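Local coordinates for protein aminoglycoside N(3)-acetyltransferase (Enterobacter cloacae, PDB 6NP3) that transfers the acetyl group of acetyl-CoA to the 3-amino group of 2-deoxystreptamine antibiotics such as gentamicin, which probably confers resistance to them, at residues A[61-73]-A[185-199]. Residues are numbered along the deposited sequence; the frame is centred on the assembly and turned at random.
Sequences SWRDSPYEQTLGH and VTYSMPLLREGKRVW. With LLL ((2R,3R,4R,5R)-2-((1S,2S,3R,4S,6R)-4,6-diamino-3-((2R,3R,6S)-3-amino-6-(aminomethyl)-tetrahydro-2H-pyran-2-yloxy)-2-hydr oxycyclohexyloxy)-5-methyl-4-(methylamino)-tetrahydro-2H-pyran-3,5-diol), chain B.
Y67 and Y187 lean together across this contact. The rings meet obliquely, their planes 44° apart. CE2 of Y67 comes over one face of Y187, 3.5 Å from its CD2. Y67 holds CG anti to the backbone N (chi1 -174°), which carries the end of its ring toward strand 184-193. There its OH meets V185 CG2 at 3.7 Å, the two side chains crossing at about a right angle. L71 CD2 packs on V185 beside it.

T70 ties helix 67-70 to the strand by a side-chain hydrogen bond. S188 N donates to T70 OG1 over 3.0 Å, nearly straight at 170°. OG1 sits between its own backbone N and carbonyl carbon and faces the strand backbone. After the helix, G72 N donates to T186 O at 2.8 Å. L71 CA adds a CH...O contact to the same oxygen. One water accepts from S188 OG and donates to T70 O and H73 O, tying the turn of residues 70-73 to the strand. S188 OG also bonds T201 on the paired strand.

P66, at the N-cap position of the helix, wedges among apolar groups. Its CG meets P190 CD and reaches the edge of the W199 ring. Its CD lies 3.7 Å from M189 SD. The M189 chain is bent, and its methyl CE ends 3.4 Å from S65 OG, which bonds D118. W62 meets P190 CD with the edge of its ring.

The methylamino sugar of gentamicin lies over one face of Y67, with C23 above the ring centre. E68 OE2 accepts from O43 of the same sugar at 2.7 Å. S61, Y67 and E68 thus line the aminoglycoside pocket of this antibiotic N-acetyltransferase, and the antiparallel hairpin 184-193/196-205 backs their segment from behind.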
loop_
_atom_site.group_PDB
_atom_site.type_symbol
_atom_site.label_atom_id
_atom_site.label_comp_id
_atom_site.label_asym_id
_atom_site.label_seq_id
_atom_site.Cartn_x
_atom_site.Cartn_y
_atom_site.Cartn_z
ATOM N N SER A 61 6.374 2.732 1.535
ATOM C CA SER A 61 7.578 2.062 2.062
ATOM C C SER A 61 8.754 3.046 2.071
ATOM O O SER A 61 8.577 4.245 2.321
ATOM C CB SER A 61 7.783 0.784 1.282
ATOM O OG SER A 61 8.851 -0.001 1.787
ATOM N N TRP A 62 9.960 2.529 1.843
ATOM C CA TRP A 62 11.200 3.277 2.041
ATOM C C TRP A 62 12.232 2.694 1.087
ATOM O O TRP A 62 12.499 1.484 1.118
ATOM C CB TRP A 62 11.666 3.104 3.478
ATOM C CG TRP A 62 12.960 3.777 3.854
ATOM C CD1 TRP A 62 13.571 4.831 3.238
ATOM C CD2 TRP A 62 13.767 3.446 4.964
ATOM N NE1 TRP A 62 14.723 5.168 3.902
ATOM C CE2 TRP A 62 14.850 4.351 4.984
ATOM C CE3 TRP A 62 13.661 2.503 5.969
ATOM C CZ2 TRP A 62 15.851 4.289 5.930
ATOM C CZ3 TRP A 62 14.650 2.455 6.925
ATOM C CH2 TRP A 62 15.728 3.347 6.902
ATOM N N ARG A 63 12.827 3.568 0.268
ATOM C CA ARG A 63 13.890 3.182 -0.661
ATOM C C ARG A 63 14.981 2.369 0.016
ATOM O O ARG A 63 15.479 1.388 -0.549
ATOM C CB ARG A 63 14.497 4.449 -1.260
ATOM C CG ARG A 63 15.559 4.209 -2.318
ATOM C CD ARG A 63 16.284 5.506 -2.634
ATOM N NE ARG A 63 17.293 5.811 -1.626
ATOM C CZ ARG A 63 18.093 6.871 -1.664
ATOM N NH1 ARG A 63 17.987 7.748 -2.646
ATOM N NH2 ARG A 63 18.986 7.062 -0.707
ATOM N N ASP A 64 15.339 2.743 1.236
ATOM C CA ASP A 64 16.492 2.168 1.922
ATOM C C ASP A 64 16.079 1.277 3.092
ATOM O O ASP A 64 16.847 1.063 4.028
ATOM C CB ASP A 64 17.465 3.270 2.352
ATOM C CG ASP A 64 17.945 4.109 1.180
ATOM O OD1 ASP A 64 18.236 3.525 0.128
ATOM O OD2 ASP A 64 18.008 5.345 1.312
ATOM N N SER A 65 14.920 0.660 3.012
ATOM C CA SER A 65 14.545 -0.264 4.062
ATOM C C SER A 65 15.538 -1.429 4.102
ATOM O O SER A 65 15.753 -2.081 3.076
ATOM C CB SER A 65 13.160 -0.806 3.758
ATOM O OG SER A 65 12.890 -1.835 4.681
ATOM N N PRO A 66 16.129 -1.742 5.260
ATOM C CA PRO A 66 17.072 -2.861 5.370
ATOM C C PRO A 66 16.387 -4.210 5.598
ATOM O O PRO A 66 16.816 -5.016 6.435
ATOM C CB PRO A 66 17.935 -2.456 6.562
ATOM C CG PRO A 66 16.993 -1.737 7.463
ATOM C CD PRO A 66 16.037 -1.006 6.533
ATOM N N TYR A 67 15.330 -4.466 4.821
ATOM C CA TYR A 67 14.546 -5.684 4.976
ATOM C C TYR A 67 15.378 -6.917 4.657
ATOM O O TYR A 67 15.556 -7.798 5.503
ATOM C CB TYR A 67 13.304 -5.588 4.079
ATOM C CG TYR A 67 12.317 -6.703 4.237
ATOM C CD1 TYR A 67 12.414 -7.862 3.471
ATOM C CD2 TYR A 67 11.269 -6.592 5.127
ATOM C CE1 TYR A 67 11.483 -8.890 3.609
ATOM C CE2 TYR A 67 10.343 -7.604 5.274
ATOM C CZ TYR A 67 10.456 -8.754 4.520
ATOM O OH TYR A 67 9.517 -9.766 4.683
ATOM N N GLU A 68 15.850 -7.025 3.420
ATOM C CA GLU A 68 16.624 -8.204 3.057
ATOM C C GLU A 68 17.876 -8.335 3.916
ATOM O O GLU A 68 18.280 -9.451 4.263
ATOM C CB GLU A 68 17.002 -8.143 1.583
ATOM C CG GLU A 68 15.914 -8.616 0.621
ATOM C CD GLU A 68 14.989 -7.512 0.148
ATOM O OE1 GLU A 68 15.326 -6.324 0.309
ATOM O OE2 GLU A 68 13.916 -7.835 -0.394
ATOM N N GLN A 69 18.487 -7.211 4.284
ATOM C CA GLN A 69 19.749 -7.222 5.006
ATOM C C GLN A 69 19.595 -7.690 6.440
ATOM O O GLN A 69 20.586 -8.108 7.044
ATOM C CB GLN A 69 20.343 -5.809 4.986
ATOM C CG GLN A 69 20.730 -5.297 3.594
ATOM C CD GLN A 69 19.608 -4.570 2.863
ATOM O OE1 GLN A 69 18.428 -4.721 3.179
ATOM N NE2 GLN A 69 19.982 -3.789 1.854
ATOM N N THR A 70 18.388 -7.615 7.009
ATOM C CA THR A 70 18.161 -8.034 8.383
ATOM C C THR A 70 17.248 -9.252 8.475
ATOM O O THR A 70 17.031 -9.764 9.577
ATOM C CB THR A 70 17.594 -6.884 9.220
ATOM O OG1 THR A 70 16.276 -6.571 8.757
ATOM C CG2 THR A 70 18.491 -5.676 9.160
ATOM N N LEU A 71 16.691 -9.700 7.357
ATOM C CA LEU A 71 15.688 -10.755 7.364
ATOM C C LEU A 71 16.270 -12.040 7.940
ATOM O O LEU A 71 17.348 -12.485 7.534
ATOM C CB LEU A 71 15.266 -11.020 5.932
ATOM C CG LEU A 71 13.807 -11.250 5.549
ATOM C CD1 LEU A 71 13.777 -12.255 4.358
ATOM C CD2 LEU A 71 12.878 -11.704 6.621
ATOM N N GLY A 72 15.556 -12.641 8.891
ATOM C CA GLY A 72 15.966 -13.914 9.443
ATOM C C GLY A 72 16.969 -13.836 10.571
ATOM O O GLY A 72 17.317 -14.881 11.144
ATOM N N HIS A 73 17.449 -12.649 10.913
ATOM C CA HIS A 73 18.417 -12.485 11.988
ATOM C C HIS A 73 17.712 -12.054 13.264
ATOM O O HIS A 73 16.718 -11.331 13.222
ATOM C CB HIS A 73 19.479 -11.443 11.612
ATOM C CG HIS A 73 20.272 -11.804 10.399
ATOM N ND1 HIS A 73 21.321 -12.699 10.444
ATOM C CD2 HIS A 73 20.182 -11.395 9.112
ATOM C CE1 HIS A 73 21.835 -12.829 9.237
ATOM N NE2 HIS A 73 21.165 -12.048 8.409
ATOM N N VAL A 185 8.000 -13.720 9.400
ATOM C CA VAL A 185 9.353 -13.261 9.126
ATOM C C VAL A 185 9.823 -12.457 10.326
ATOM O O VAL A 185 9.023 -11.857 11.050
ATOM C CB VAL A 185 9.456 -12.385 7.855
ATOM C CG1 VAL A 185 9.258 -13.212 6.613
ATOM C CG2 VAL A 185 8.474 -11.218 7.891
ATOM N N THR A 186 11.136 -12.435 10.524
ATOM C CA THR A 186 11.762 -11.559 11.503
ATOM C C THR A 186 12.704 -10.602 10.782
ATOM O O THR A 186 13.456 -11.013 9.895
ATOM C CB THR A 186 12.518 -12.386 12.558
ATOM O OG1 THR A 186 11.586 -13.160 13.327
ATOM C CG2 THR A 186 13.327 -11.492 13.485
ATOM N N TYR A 187 12.629 -9.321 11.113
ATOM C CA TYR A 187 13.521 -8.337 10.517
ATOM C C TYR A 187 13.706 -7.208 11.515
ATOM O O TYR A 187 13.036 -7.156 12.547
ATOM C CB TYR A 187 13.004 -7.872 9.162
ATOM C CG TYR A 187 11.592 -7.345 9.147
ATOM C CD1 TYR A 187 11.321 -6.040 9.497
ATOM C CD2 TYR A 187 10.536 -8.143 8.744
ATOM C CE1 TYR A 187 10.014 -5.542 9.459
ATOM C CE2 TYR A 187 9.244 -7.657 8.689
ATOM C CZ TYR A 187 8.992 -6.369 9.077
ATOM O OH TYR A 187 7.711 -5.860 9.022
ATOM N N SER A 188 14.620 -6.295 11.189
ATOM C CA SER A 188 14.976 -5.195 12.063
ATOM C C SER A 188 14.943 -3.897 11.288
ATOM O O SER A 188 15.402 -3.838 10.145
ATOM C CB SER A 188 16.389 -5.389 12.616
ATOM O OG SER A 188 16.484 -6.591 13.366
ATOM N N MET A 189 14.417 -2.868 11.932
ATOM C CA MET A 189 14.367 -1.548 11.340
ATOM C C MET A 189 14.963 -0.525 12.291
ATOM O O MET A 189 14.754 -0.600 13.505
ATOM C CB MET A 189 12.915 -1.146 11.037
ATOM C CG MET A 189 12.228 -2.016 9.988
ATOM S SD MET A 189 12.843 -1.646 8.329
ATOM C CE MET A 189 13.163 -3.324 7.702
ATOM N N PRO A 190 15.635 0.492 11.753
ATOM C CA PRO A 190 16.192 1.560 12.595
ATOM C C PRO A 190 15.228 2.732 12.665
ATOM O O PRO A 190 14.925 3.360 11.638
ATOM C CB PRO A 190 17.491 1.914 11.862
ATOM C CG PRO A 190 17.170 1.688 10.415
ATOM C CD PRO A 190 16.059 0.625 10.350
ATOM N N LEU A 191 14.688 2.982 13.856
ATOM C CA LEU A 191 13.693 4.029 14.060
ATOM C C LEU A 191 14.340 5.226 14.743
ATOM O O LEU A 191 15.403 5.112 15.360
ATOM C CB LEU A 191 12.556 3.533 14.956
ATOM C CG LEU A 191 11.830 2.244 14.627
ATOM C CD1 LEU A 191 10.683 2.020 15.611
ATOM C CD2 LEU A 191 11.315 2.270 13.218
ATOM N N LEU A 192 13.668 6.373 14.668
ATOM C CA LEU A 192 14.024 7.537 15.473
ATOM C C LEU A 192 13.109 7.576 16.690
ATOM O O LEU A 192 11.883 7.509 16.551
ATOM C CB LEU A 192 13.874 8.841 14.689
ATOM C CG LEU A 192 14.976 9.157 13.682
ATOM C CD1 LEU A 192 14.597 10.401 12.894
ATOM C CD2 LEU A 192 16.320 9.320 14.363
ATOM N N ARG A 193 13.704 7.661 17.874
ATOM C CA ARG A 193 12.964 7.799 19.124
ATOM C C ARG A 193 13.644 8.897 19.930
ATOM O O ARG A 193 14.772 8.721 20.407
ATOM C CB ARG A 193 12.929 6.469 19.877
ATOM C CG ARG A 193 11.929 5.484 19.261
ATOM C CD ARG A 193 11.875 4.139 19.983
ATOM N NE ARG A 193 10.872 3.258 19.383
ATOM C CZ ARG A 193 10.706 1.980 19.705
ATOM N NH1 ARG A 193 11.479 1.415 20.617
ATOM N NH2 ARG A 193 9.766 1.262 19.111
ATOM N N GLU A 194 12.976 10.042 20.044
ATOM C CA GLU A 194 13.550 11.211 20.701
ATOM C C GLU A 194 14.899 11.577 20.078
ATOM O O GLU A 194 15.888 11.837 20.771
ATOM C CB GLU A 194 13.660 10.990 22.213
ATOM C CG GLU A 194 12.319 10.971 22.950
ATOM C CD GLU A 194 12.403 10.435 24.375
ATOM O OE1 GLU A 194 11.338 10.114 24.947
ATOM O OE2 GLU A 194 13.518 10.332 24.924
ATOM N N GLY A 195 14.939 11.582 18.748
ATOM C CA GLY A 195 16.102 12.037 18.011
ATOM C C GLY A 195 17.241 11.050 17.904
ATOM O O GLY A 195 18.258 11.371 17.271
ATOM N N LYS A 196 17.114 9.870 18.499
ATOM C CA LYS A 196 18.178 8.881 18.519
ATOM C C LYS A 196 17.761 7.667 17.702
ATOM O O LYS A 196 16.585 7.293 17.678
ATOM C CB LYS A 196 18.474 8.444 19.956
ATOM C CG LYS A 196 18.326 9.584 20.965
ATOM C CD LYS A 196 19.451 9.610 21.991
ATOM C CE LYS A 196 19.449 10.918 22.779
ATOM N NZ LYS A 196 19.447 12.140 21.925
ATOM N N ARG A 197 18.726 7.064 17.023
ATOM C CA ARG A 197 18.446 5.839 16.294
ATOM C C ARG A 197 18.291 4.676 17.266
ATOM O O ARG A 197 19.159 4.431 18.112
ATOM C CB ARG A 197 19.574 5.539 15.310
ATOM C CG ARG A 197 19.350 4.261 14.518
ATOM C CD ARG A 197 20.532 3.912 13.642
ATOM N NE ARG A 197 21.744 3.659 14.418
ATOM C CZ ARG A 197 22.909 3.356 13.876
ATOM N NH1 ARG A 197 23.018 3.253 12.572
ATOM N NH2 ARG A 197 23.969 3.155 14.641
ATOM N N VAL A 198 17.200 3.935 17.116
ATOM C CA VAL A 198 16.935 2.746 17.914
ATOM C C VAL A 198 16.622 1.609 16.953
ATOM O O VAL A 198 15.696 1.720 16.143
ATOM C CB VAL A 198 15.753 2.951 18.878
ATOM C CG1 VAL A 198 15.437 1.663 19.628
ATOM C CG2 VAL A 198 16.039 4.080 19.836
ATOM N N TRP A 199 17.366 0.520 17.046
ATOM C CA TRP A 199 17.029 -0.657 16.265
ATOM C C TRP A 199 15.918 -1.441 16.947
ATOM O O TRP A 199 15.972 -1.706 18.154
ATOM C CB TRP A 199 18.243 -1.543 16.078
ATOM C CG TRP A 199 19.178 -1.056 15.026
ATOM C CD1 TRP A 199 20.350 -0.348 15.208
ATOM C CD2 TRP A 199 19.046 -1.254 13.618
ATOM N NE1 TRP A 199 20.952 -0.123 13.996
ATOM C CE2 TRP A 199 20.155 -0.630 13.001
ATOM C CE3 TRP A 199 18.080 -1.870 12.810
ATOM C CZ2 TRP A 199 20.355 -0.657 11.631
ATOM C CZ3 TRP A 199 18.279 -1.899 11.459
ATOM C CH2 TRP A 199 19.396 -1.271 10.869
HETATM C C11 LLL B . 5.978 -8.167 -4.498
HETATM O O11 LLL B . 4.995 -7.581 -3.605
HETATM C C21 LLL B . 5.618 -7.726 -5.914
HETATM N N21 LLL B . 5.436 -6.279 -5.885
HETATM C C31 LLL B . 4.308 -8.296 -6.314
HETATM C C41 LLL B . 4.414 -9.812 -6.275
HETATM C C51 LLL B . 4.834 -10.221 -4.868
HETATM O O51 LLL B . 6.030 -9.590 -4.504
HETATM C C61 LLL B . 5.065 -11.715 -4.799
HETATM N N61 LLL B . 5.477 -12.052 -3.437
HETATM C C12 LLL B . 5.511 -6.015 0.275
HETATM N N12 LLL B . 5.668 -5.812 1.709
HETATM C C22 LLL B . 4.204 -6.739 -0.046
HETATM C C32 LLL B . 4.092 -6.835 -1.555
HETATM N N32 LLL B . 2.835 -7.503 -1.903
HETATM C C42 LLL B . 5.235 -7.622 -2.196
HETATM C C52 LLL B . 6.570 -7.006 -1.774
HETATM O O52 LLL B . 7.607 -7.853 -2.214
HETATM C C62 LLL B . 6.685 -6.836 -0.272
HETATM O O62 LLL B . 7.875 -6.120 0.001
HETATM C C13 LLL B . 8.783 -6.685 0.949
HETATM C C23 LLL B . 9.489 -5.511 1.622
HETATM O O23 LLL B . 8.501 -4.654 2.158
HETATM C C33 LLL B . 10.295 -4.699 0.591
HETATM N N33 LLL B . 11.062 -3.636 1.276
HETATM C C43 LLL B . 11.245 -5.659 -0.155
HETATM O O43 LLL B . 12.229 -6.063 0.776
HETATM C C53 LLL B . 10.472 -6.869 -0.693
HETATM O O53 LLL B . 9.753 -7.541 0.314
HETATM C C83 LLL B . 11.895 -4.944 -1.345
HETATM C C93 LLL B . 10.788 -2.314 0.671
HETATM O O HOH W 1 16.592 -8.849 12.148
#